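Local coordinates for protein ribonucleoside-diphosphate reductase (Pseudomonas aeruginosa, PDB 5IM3) that probably reduces ribonucleoside diphosphates to the deoxyribonucleotides needed for DNA synthesis, and binds dATP as an allosteric enzyme with ATP cones, at residues 662-676 and 775-788. Residues are numbered along the deposited sequence; the frame is centred on the assembly and turned at random.
Sequences IMGFQDALYLQHIPY and IANITGVSQSIEPT
With chi1 at 56°, Met663 sets CG between its backbone N and carbonyl carbon, and the extended chain beyond runs to the end of helix 773-779. There SD rests 3.8 Å from Ala776 CA, and CE meets Thr779 OG1 tip to tip. Gln666 starts with CG anti to the backbone N (chi1 171°) and bends at chi2. This brings OE1 to Thr788 N at 3.1 Å; the donor lies in the carbonyl plane, on a lone pair. Beyond it, Thr788 OG1 donates to Tyr670 OH at 2.6 Å, near the plane of the ring. Tyr676 OH gives a bond of 2.9 Å to Ile785 O, which lies at the edge of its ring, while CD2 packs on Pro787 CB.

Between these points the loop meets the start of helix 665-672. Gly664, the N-cap residue, donates N to Ser782 O at 3.0 Å. Ser782 OG accepts from Asp667 N at 3.2 Å, and Phe665 N bonds weakly to Ser784 O. Water 1 accepts from Gln666 N and also bonds Ser782 OG. Helix 856-866 packs on Tyr676 and Pro787.

The contact thus ties the strand 659-663 to helix 665-672 junction of the barrel domain to the loop after helix 773-779. The first-turn N-H groups at this buried helix start thereby find acceptors in that loop and a bound water.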
ATOM      1  N   ILE A 662      27.469 -16.778 -32.976  1.00 47.72           N
ATOM      2  CA  ILE A 662      28.086 -17.793 -32.132  1.00 51.63           C
ATOM      3  C   ILE A 662      27.044 -18.370 -31.183  1.00 52.64           C
ATOM      4  O   ILE A 662      26.015 -17.752 -30.894  1.00 52.92           O
ATOM      5  CB  ILE A 662      29.276 -17.231 -31.321  1.00 53.82           C
ATOM      6  CG1 ILE A 662      28.833 -16.021 -30.489  1.00 54.44           C
ATOM      7  CG2 ILE A 662      30.422 -16.858 -32.255  1.00 54.39           C
ATOM      8  CD1 ILE A 662      29.863 -15.559 -29.475  1.00 56.17           C
ATOM      9  N   MET A 663      27.334 -19.572 -30.688  1.00 49.75           N
ATOM     10  CA  MET A 663      26.537 -20.195 -29.642  1.00 51.16           C
ATOM     11  C   MET A 663      27.433 -21.117 -28.830  1.00 52.49           C
ATOM     12  O   MET A 663      28.560 -21.432 -29.222  1.00 51.28           O
ATOM     13  CB  MET A 663      25.331 -20.953 -30.217  1.00 50.26           C
ATOM     14  CG  MET A 663      25.668 -22.006 -31.257  1.00 52.60           C
ATOM     15  SD  MET A 663      24.199 -22.917 -31.785  1.00 55.08           S
ATOM     16  CE  MET A 663      24.900 -24.009 -33.015  1.00 52.46           C
ATOM     17  N   GLY A 664      26.917 -21.545 -27.679  1.00 51.76           N
ATOM     18  CA  GLY A 664      27.704 -22.331 -26.753  1.00 51.05           C
ATOM     19  C   GLY A 664      28.704 -21.530 -25.952  1.00 52.38           C
ATOM     20  O   GLY A 664      29.664 -22.104 -25.430  1.00 54.28           O
ATOM     21  N   PHE A 665      28.503 -20.216 -25.832  1.00 52.92           N
ATOM     22  CA  PHE A 665      29.468 -19.376 -25.126  1.00 54.83           C
ATOM     23  C   PHE A 665      29.546 -19.754 -23.653  1.00 54.29           C
ATOM     24  O   PHE A 665      30.638 -19.941 -23.103  1.00 59.69           O
ATOM     25  CB  PHE A 665      29.093 -17.902 -25.283  1.00 53.30           C
ATOM     26  CG  PHE A 665      30.096 -16.957 -24.683  1.00 55.32           C
ATOM     27  CD1 PHE A 665      31.198 -16.541 -25.412  1.00 56.41           C
ATOM     28  CD2 PHE A 665      29.941 -16.492 -23.388  1.00 57.37           C
ATOM     29  CE1 PHE A 665      32.123 -15.676 -24.863  1.00 57.10           C
ATOM     30  CE2 PHE A 665      30.865 -15.628 -22.832  1.00 57.81           C
ATOM     31  CZ  PHE A 665      31.955 -15.218 -23.573  1.00 58.07           C
ATOM     32  N   GLN A 666      28.393 -19.867 -22.992  1.00 52.02           N
ATOM     33  CA  GLN A 666      28.388 -20.242 -21.582  1.00 55.04           C
ATOM     34  C   GLN A 666      29.038 -21.603 -21.383  1.00 55.32           C
ATOM     35  O   GLN A 666      29.829 -21.794 -20.452  1.00 56.79           O
ATOM     36  CB  GLN A 666      26.954 -20.236 -21.048  1.00 52.91           C
ATOM     37  CG  GLN A 666      26.779 -20.816 -19.647  1.00 58.49           C
ATOM     38  CD  GLN A 666      27.365 -19.934 -18.560  1.00 58.35           C
ATOM     39  OE1 GLN A 666      26.643 -19.197 -17.892  1.00 58.57           O
ATOM     40  NE2 GLN A 666      28.676 -20.011 -18.376  1.00 57.37           N
ATOM     41  N   ASP A 667      28.728 -22.562 -22.259  1.00 57.64           N
ATOM     42  CA  ASP A 667      29.345 -23.879 -22.163  1.00 55.59           C
ATOM     43  C   ASP A 667      30.841 -23.816 -22.447  1.00 57.01           C
ATOM     44  O   ASP A 667      31.615 -24.580 -21.860  1.00 59.80           O
ATOM     45  CB  ASP A 667      28.656 -24.848 -23.122  1.00 53.95           C
ATOM     46  CG  ASP A 667      27.236 -25.179 -22.696  1.00 54.25           C
ATOM     47  OD1 ASP A 667      26.772 -24.617 -21.681  1.00 54.44           O
ATOM     48  OD2 ASP A 667      26.581 -25.993 -23.381  1.00 51.82           O
ATOM     49  N   ALA A 668      31.268 -22.914 -23.331  1.00 57.79           N
ATOM     50  CA  ALA A 668      32.698 -22.739 -23.561  1.00 59.35           C
ATOM     51  C   ALA A 668      33.390 -22.194 -22.318  1.00 59.78           C
ATOM     52  O   ALA A 668      34.541 -22.546 -22.040  1.00 60.73           O
ATOM     53  CB  ALA A 668      32.933 -21.816 -24.756  1.00 55.95           C
ATOM     54  N   LEU A 669      32.708 -21.324 -21.564  1.00 59.26           N
ATOM     55  CA  LEU A 669      33.258 -20.850 -20.297  1.00 59.80           C
ATOM     56  C   LEU A 669      33.441 -22.001 -19.315  1.00 62.52           C
ATOM     57  O   LEU A 669      34.470 -22.090 -18.636  1.00 63.22           O
ATOM     58  CB  LEU A 669      32.347 -19.779 -19.690  1.00 58.28           C
ATOM     59  CG  LEU A 669      32.256 -18.421 -20.385  1.00 56.09           C
ATOM     60  CD1 LEU A 669      31.204 -17.561 -19.703  1.00 56.10           C
ATOM     61  CD2 LEU A 669      33.596 -17.707 -20.391  1.00 57.50           C
ATOM     62  N   TYR A 670      32.449 -22.890 -19.221  1.00 63.73           N
ATOM     63  CA  TYR A 670      32.568 -24.046 -18.339  1.00 65.23           C
ATOM     64  C   TYR A 670      33.832 -24.839 -18.643  1.00 68.44           C
ATOM     65  O   TYR A 670      34.578 -25.219 -17.733  1.00 72.03           O
ATOM     66  CB  TYR A 670      31.339 -24.949 -18.477  1.00 65.00           C
ATOM     67  CG  TYR A 670      30.034 -24.364 -17.972  1.00 62.13           C
ATOM     68  CD1 TYR A 670      30.010 -23.428 -16.943  1.00 61.23           C
ATOM     69  CD2 TYR A 670      28.821 -24.761 -18.520  1.00 60.11           C
ATOM     70  CE1 TYR A 670      28.816 -22.901 -16.481  1.00 60.12           C
ATOM     71  CE2 TYR A 670      27.623 -24.240 -18.068  1.00 59.61           C
ATOM     72  CZ  TYR A 670      27.625 -23.312 -17.047  1.00 60.51           C
ATOM     73  OH  TYR A 670      26.434 -22.795 -16.593  1.00 60.08           O
ATOM     74  N   LEU A 671      34.087 -25.107 -19.927  1.00 67.97           N
ATOM     75  CA  LEU A 671      35.238 -25.922 -20.300  1.00 69.71           C
ATOM     76  C   LEU A 671      36.557 -25.276 -19.910  1.00 70.35           C
ATOM     77  O   LEU A 671      37.561 -25.980 -19.771  1.00 73.03           O
ATOM     78  CB  LEU A 671      35.220 -26.195 -21.805  1.00 68.86           C
ATOM     79  CG  LEU A 671      34.080 -27.082 -22.305  1.00 68.89           C
ATOM     80  CD1 LEU A 671      34.145 -27.239 -23.817  1.00 67.97           C
ATOM     81  CD2 LEU A 671      34.118 -28.447 -21.627  1.00 68.94           C
ATOM     82  N   GLN A 672      36.581 -23.958 -19.741  1.00 70.69           N
ATOM     83  CA  GLN A 672      37.756 -23.253 -19.255  1.00 70.92           C
ATOM     84  C   GLN A 672      37.679 -22.967 -17.761  1.00 71.13           C
ATOM     85  O   GLN A 672      38.624 -22.405 -17.198  1.00 72.61           O
ATOM     86  CB  GLN A 672      37.934 -21.945 -20.034  1.00 69.59           C
ATOM     87  CG  GLN A 672      37.987 -22.134 -21.547  1.00 68.61           C
ATOM     88  CD  GLN A 672      37.996 -20.822 -22.301  1.00 67.38           C
ATOM     89  OE1 GLN A 672      39.045 -20.205 -22.477  1.00 68.90           O
ATOM     90  NE2 GLN A 672      36.822 -20.387 -22.751  1.00 66.37           N
ATOM     91  N   HIS A 673      36.583 -23.356 -17.107  1.00 71.31           N
ATOM     92  CA  HIS A 673      36.367 -23.087 -15.686  1.00 72.78           C
ATOM     93  C   HIS A 673      36.430 -21.591 -15.396  1.00 71.89           C
ATOM     94  O   HIS A 673      36.960 -21.157 -14.369  1.00 74.13           O
ATOM     95  CB  HIS A 673      37.368 -23.855 -14.822  1.00 73.99           C
ATOM     96  CG  HIS A 673      37.237 -25.342 -14.937  1.00 76.05           C
ATOM     97  ND1 HIS A 673      37.902 -26.075 -15.895  1.00 76.51           N
ATOM     98  CD2 HIS A 673      36.509 -26.231 -14.220  1.00 76.40           C
ATOM     99  CE1 HIS A 673      37.594 -27.353 -15.760  1.00 77.13           C
ATOM    100  NE2 HIS A 673      36.750 -27.474 -14.751  1.00 76.11           N
ATOM    101  N   ILE A 674      35.883 -20.798 -16.308  1.00 66.71           N
ATOM    102  CA  ILE A 674      35.796 -19.349 -16.151  1.00 67.02           C
ATOM    103  C   ILE A 674      34.371 -19.013 -15.726  1.00 66.09           C
ATOM    104  O   ILE A 674      33.428 -19.344 -16.461  1.00 62.53           O
ATOM    105  CB  ILE A 674      36.159 -18.609 -17.448  1.00 66.35           C
ATOM    106  CG1 ILE A 674      37.577 -18.967 -17.900  1.00 67.54           C
ATOM    107  CG2 ILE A 674      36.026 -17.101 -17.242  1.00 66.47           C
ATOM    108  CD1 ILE A 674      37.966 -18.335 -19.230  1.00 66.57           C
ATOM    109  N   PRO A 675      34.163 -18.375 -14.574  1.00 76.75           N
ATOM    110  CA  PRO A 675      32.816 -17.894 -14.249  1.00 75.03           C
ATOM    111  C   PRO A 675      32.456 -16.704 -15.119  1.00 74.27           C
ATOM    112  O   PRO A 675      33.309 -15.880 -15.457  1.00 76.35           O
ATOM    113  CB  PRO A 675      32.920 -17.505 -12.769  1.00 77.97           C
ATOM    114  CG  PRO A 675      34.362 -17.204 -12.560  1.00 79.93           C
ATOM    115  CD  PRO A 675      35.118 -18.121 -13.479  1.00 79.47           C
ATOM    116  N   TYR A 676      31.179 -16.623 -15.493  1.00 62.27           N
ATOM    117  CA  TYR A 676      30.759 -15.535 -16.365  1.00 58.44           C
ATOM    118  C   TYR A 676      31.006 -14.182 -15.711  1.00 58.74           C
ATOM    119  O   TYR A 676      31.319 -13.207 -16.402  1.00 56.83           O
ATOM    120  CB  TYR A 676      29.283 -15.695 -16.740  1.00 55.12           C
ATOM    121  CG  TYR A 676      28.948 -15.208 -18.138  1.00 53.56           C
ATOM    122  CD1 TYR A 676      29.681 -14.194 -18.740  1.00 52.28           C
ATOM    123  CD2 TYR A 676      27.901 -15.770 -18.858  1.00 53.11           C
ATOM    124  CE1 TYR A 676      29.380 -13.751 -20.015  1.00 52.20           C
ATOM    125  CE2 TYR A 676      27.591 -15.334 -20.134  1.00 49.16           C
ATOM    126  CZ  TYR A 676      28.334 -14.323 -20.707  1.00 49.31           C
ATOM    127  OH  TYR A 676      28.040 -13.878 -21.974  1.00 48.50           O
ATOM    128  N   ILE A 775      18.649 -24.206 -32.799  1.00 48.41           N
ATOM    129  CA  ILE A 775      19.889 -24.806 -33.283  1.00 51.02           C
ATOM    130  C   ILE A 775      20.871 -25.092 -32.151  1.00 51.09           C
ATOM    131  O   ILE A 775      21.732 -25.967 -32.294  1.00 50.14           O
ATOM    132  CB  ILE A 775      20.543 -23.922 -34.365  1.00 49.25           C
ATOM    133  CG1 ILE A 775      20.896 -22.540 -33.815  1.00 47.73           C
ATOM    134  CG2 ILE A 775      19.619 -23.802 -35.575  1.00 50.84           C
ATOM    135  CD1 ILE A 775      21.607 -21.650 -34.825  1.00 48.74           C
ATOM    136  N   ALA A 776      20.776 -24.376 -31.030  1.00 50.03           N
ATOM    137  CA  ALA A 776      21.547 -24.758 -29.853  1.00 51.64           C
ATOM    138  C   ALA A 776      21.025 -26.062 -29.262  1.00 54.42           C
ATOM    139  O   ALA A 776      21.809 -26.922 -28.848  1.00 54.09           O
ATOM    140  CB  ALA A 776      21.511 -23.639 -28.809  1.00 50.27           C
ATOM    141  N   ASN A 777      19.700 -26.227 -29.224  1.00 58.02           N
ATOM    142  CA  ASN A 777      19.122 -27.493 -28.786  1.00 60.96           C
ATOM    143  C   ASN A 777      19.498 -28.627 -29.730  1.00 60.82           C
ATOM    144  O   ASN A 777      19.733 -29.758 -29.289  1.00 63.34           O
ATOM    145  CB  ASN A 777      17.601 -27.373 -28.691  1.00 65.10           C
ATOM    146  CG  ASN A 777      17.154 -26.505 -27.536  1.00 66.84           C
ATOM    147  OD1 ASN A 777      17.962 -25.823 -26.903  1.00 67.38           O
ATOM    148  ND2 ASN A 777      15.858 -26.524 -27.252  1.00 68.31           N
ATOM    149  N   ILE A 778      19.544 -28.351 -31.036  1.00 58.78           N
ATOM    150  CA  ILE A 778      19.916 -29.388 -31.993  1.00 60.42           C
ATOM    151  C   ILE A 778      21.347 -29.846 -31.742  1.00 58.13           C
ATOM    152  O   ILE A 778      21.646 -31.043 -31.776  1.00 60.56           O
ATOM    153  CB  ILE A 778      19.726 -28.883 -33.436  1.00 60.18           C
ATOM    154  CG1 ILE A 778      18.241 -28.639 -33.721  1.00 60.30           C
ATOM    155  CG2 ILE A 778      20.297 -29.884 -34.442  1.00 62.55           C
ATOM    156  CD1 ILE A 778      17.973 -27.941 -35.036  1.00 58.40           C
ATOM    157  N   THR A 779      22.248 -28.903 -31.479  1.00 55.86           N
ATOM    158  CA  THR A 779      23.656 -29.206 -31.272  1.00 56.91           C
ATOM    159  C   THR A 779      24.002 -29.487 -29.814  1.00 56.93           C
ATOM    160  O   THR A 779      25.120 -29.928 -29.535  1.00 58.39           O
ATOM    161  CB  THR A 779      24.524 -28.050 -31.785  1.00 55.28           C
ATOM    162  OG1 THR A 779      24.160 -26.841 -31.109  1.00 51.59           O
ATOM    163  CG2 THR A 779      24.341 -27.869 -33.292  1.00 56.02           C
ATOM    164  N   GLY A 780      23.082 -29.235 -28.887  1.00 62.42           N
ATOM    165  CA  GLY A 780      23.288 -29.585 -27.493  1.00 61.74           C
ATOM    166  C   GLY A 780      24.166 -28.635 -26.710  1.00 60.67           C
ATOM    167  O   GLY A 780      24.907 -29.075 -25.822  1.00 61.96           O
ATOM    168  N   VAL A 781      24.096 -27.334 -26.998  1.00 51.02           N
ATOM    169  CA  VAL A 781      24.938 -26.336 -26.352  1.00 48.03           C
ATOM    170  C   VAL A 781      24.054 -25.222 -25.799  1.00 45.58           C
ATOM    171  O   VAL A 781      22.838 -25.209 -25.992  1.00 44.20           O
ATOM    172  CB  VAL A 781      26.003 -25.764 -27.314  1.00 50.30           C
ATOM    173  CG1 VAL A 781      26.933 -26.878 -27.802  1.00 51.68           C
ATOM    174  CG2 VAL A 781      25.339 -25.054 -28.496  1.00 47.55           C
ATOM    175  N   SER A 782      24.685 -24.284 -25.100  1.00 48.75           N
ATOM    176  CA  SER A 782      23.967 -23.162 -24.514  1.00 50.90           C
ATOM    177  C   SER A 782      23.580 -22.144 -25.588  1.00 48.97           C
ATOM    178  O   SER A 782      24.134 -22.116 -26.688  1.00 48.06           O
ATOM    179  CB  SER A 782      24.809 -22.486 -23.431  1.00 50.53           C
ATOM    180  OG  SER A 782      26.076 -22.091 -23.933  1.00 52.85           O
ATOM    181  N   GLN A 783      22.617 -21.291 -25.242  1.00 55.98           N
ATOM    182  CA  GLN A 783      22.073 -20.326 -26.192  1.00 55.82           C
ATOM    183  C   GLN A 783      23.047 -19.175 -26.421  1.00 54.04           C
ATOM    184  O   GLN A 783      23.462 -18.508 -25.469  1.00 55.18           O
ATOM    185  CB  GLN A 783      20.740 -19.780 -25.682  1.00 56.35           C
ATOM    186  CG  GLN A 783      19.734 -20.841 -25.273  1.00 61.75           C
ATOM    187  CD  GLN A 783      19.185 -21.609 -26.453  1.00 66.05           C
ATOM    188  OE1 GLN A 783      19.471 -21.284 -27.606  1.00 68.66           O
ATOM    189  NE2 GLN A 783      18.385 -22.632 -26.174  1.00 66.51           N
ATOM    190  N   SER A 784      23.393 -18.942 -27.689  1.00 49.04           N
ATOM    191  CA  SER A 784      24.211 -17.813 -28.135  1.00 49.83           C
ATOM    192  C   SER A 784      25.209 -17.340 -27.080  1.00 47.10           C
ATOM    193  O   SER A 784      26.209 -18.018 -26.826  1.00 47.47           O
ATOM    194  CB  SER A 784      23.308 -16.656 -28.576  1.00 46.20           C
ATOM    195  OG  SER A 784      22.415 -16.281 -27.547  1.00 49.08           O
ATOM    196  N   ILE A 785      24.958 -16.176 -26.477  1.00 44.87           N
ATOM    197  CA  ILE A 785      25.817 -15.605 -25.448  1.00 44.08           C
ATOM    198  C   ILE A 785      25.121 -15.582 -24.096  1.00 44.43           C
ATOM    199  O   ILE A 785      25.600 -14.926 -23.165  1.00 44.81           O
ATOM    200  CB  ILE A 785      26.294 -14.194 -25.836  1.00 44.87           C
ATOM    201  CG1 ILE A 785      25.103 -13.325 -26.260  1.00 43.80           C
ATOM    202  CG2 ILE A 785      27.332 -14.271 -26.943  1.00 46.74           C
ATOM    203  CD1 ILE A 785      25.467 -11.896 -26.609  1.00 45.46           C
ATOM    204  N   GLU A 786      24.001 -16.286 -23.963  1.00 49.32           N
ATOM    205  CA  GLU A 786      23.215 -16.214 -22.743  1.00 52.72           C
ATOM    206  C   GLU A 786      23.929 -16.935 -21.601  1.00 54.29           C
ATOM    207  O   GLU A 786      24.478 -18.024 -21.800  1.00 53.00           O
ATOM    208  CB  GLU A 786      21.839 -16.848 -22.956  1.00 56.23           C
ATOM    209  CG  GLU A 786      20.980 -16.163 -24.011  1.00 58.57           C
ATOM    210  CD  GLU A 786      20.285 -14.924 -23.484  1.00 61.95           C
ATOM    211  OE1 GLU A 786      20.083 -14.833 -22.255  1.00 63.04           O
ATOM    212  OE2 GLU A 786      19.942 -14.038 -24.299  1.00 63.92           O
ATOM    213  N   PRO A 787      23.938 -16.366 -20.400  1.00 49.18           N
ATOM    214  CA  PRO A 787      24.274 -17.169 -19.224  1.00 49.66           C
ATOM    215  C   PRO A 787      23.170 -18.177 -18.961  1.00 48.25           C
ATOM    216  O   PRO A 787      22.008 -17.957 -19.303  1.00 48.04           O
ATOM    217  CB  PRO A 787      24.374 -16.134 -18.098  1.00 50.26           C
ATOM    218  CG  PRO A 787      23.485 -15.020 -18.545  1.00 51.16           C
ATOM    219  CD  PRO A 787      23.623 -14.971 -20.039  1.00 48.40           C
ATOM    220  N   THR A 788      23.546 -19.304 -18.367  1.00 52.89           N
ATOM    221  CA  THR A 788      22.566 -20.327 -18.029  1.00 52.34           C
ATOM    222  C   THR A 788      21.422 -19.712 -17.238  1.00 51.00           C
ATOM    223  O   THR A 788      21.642 -19.073 -16.204  1.00 51.31           O
ATOM    224  CB  THR A 788      23.234 -21.444 -17.221  1.00 54.73           C
ATOM    225  OG1 THR A 788      24.320 -21.994 -17.975  1.00 56.14           O
ATOM    226  CG2 THR A 788      22.237 -22.552 -16.887  1.00 54.86           C
TER
HETATM  227  O   HOH W   1      25.562 -19.298 -23.973  1.00 38.72           O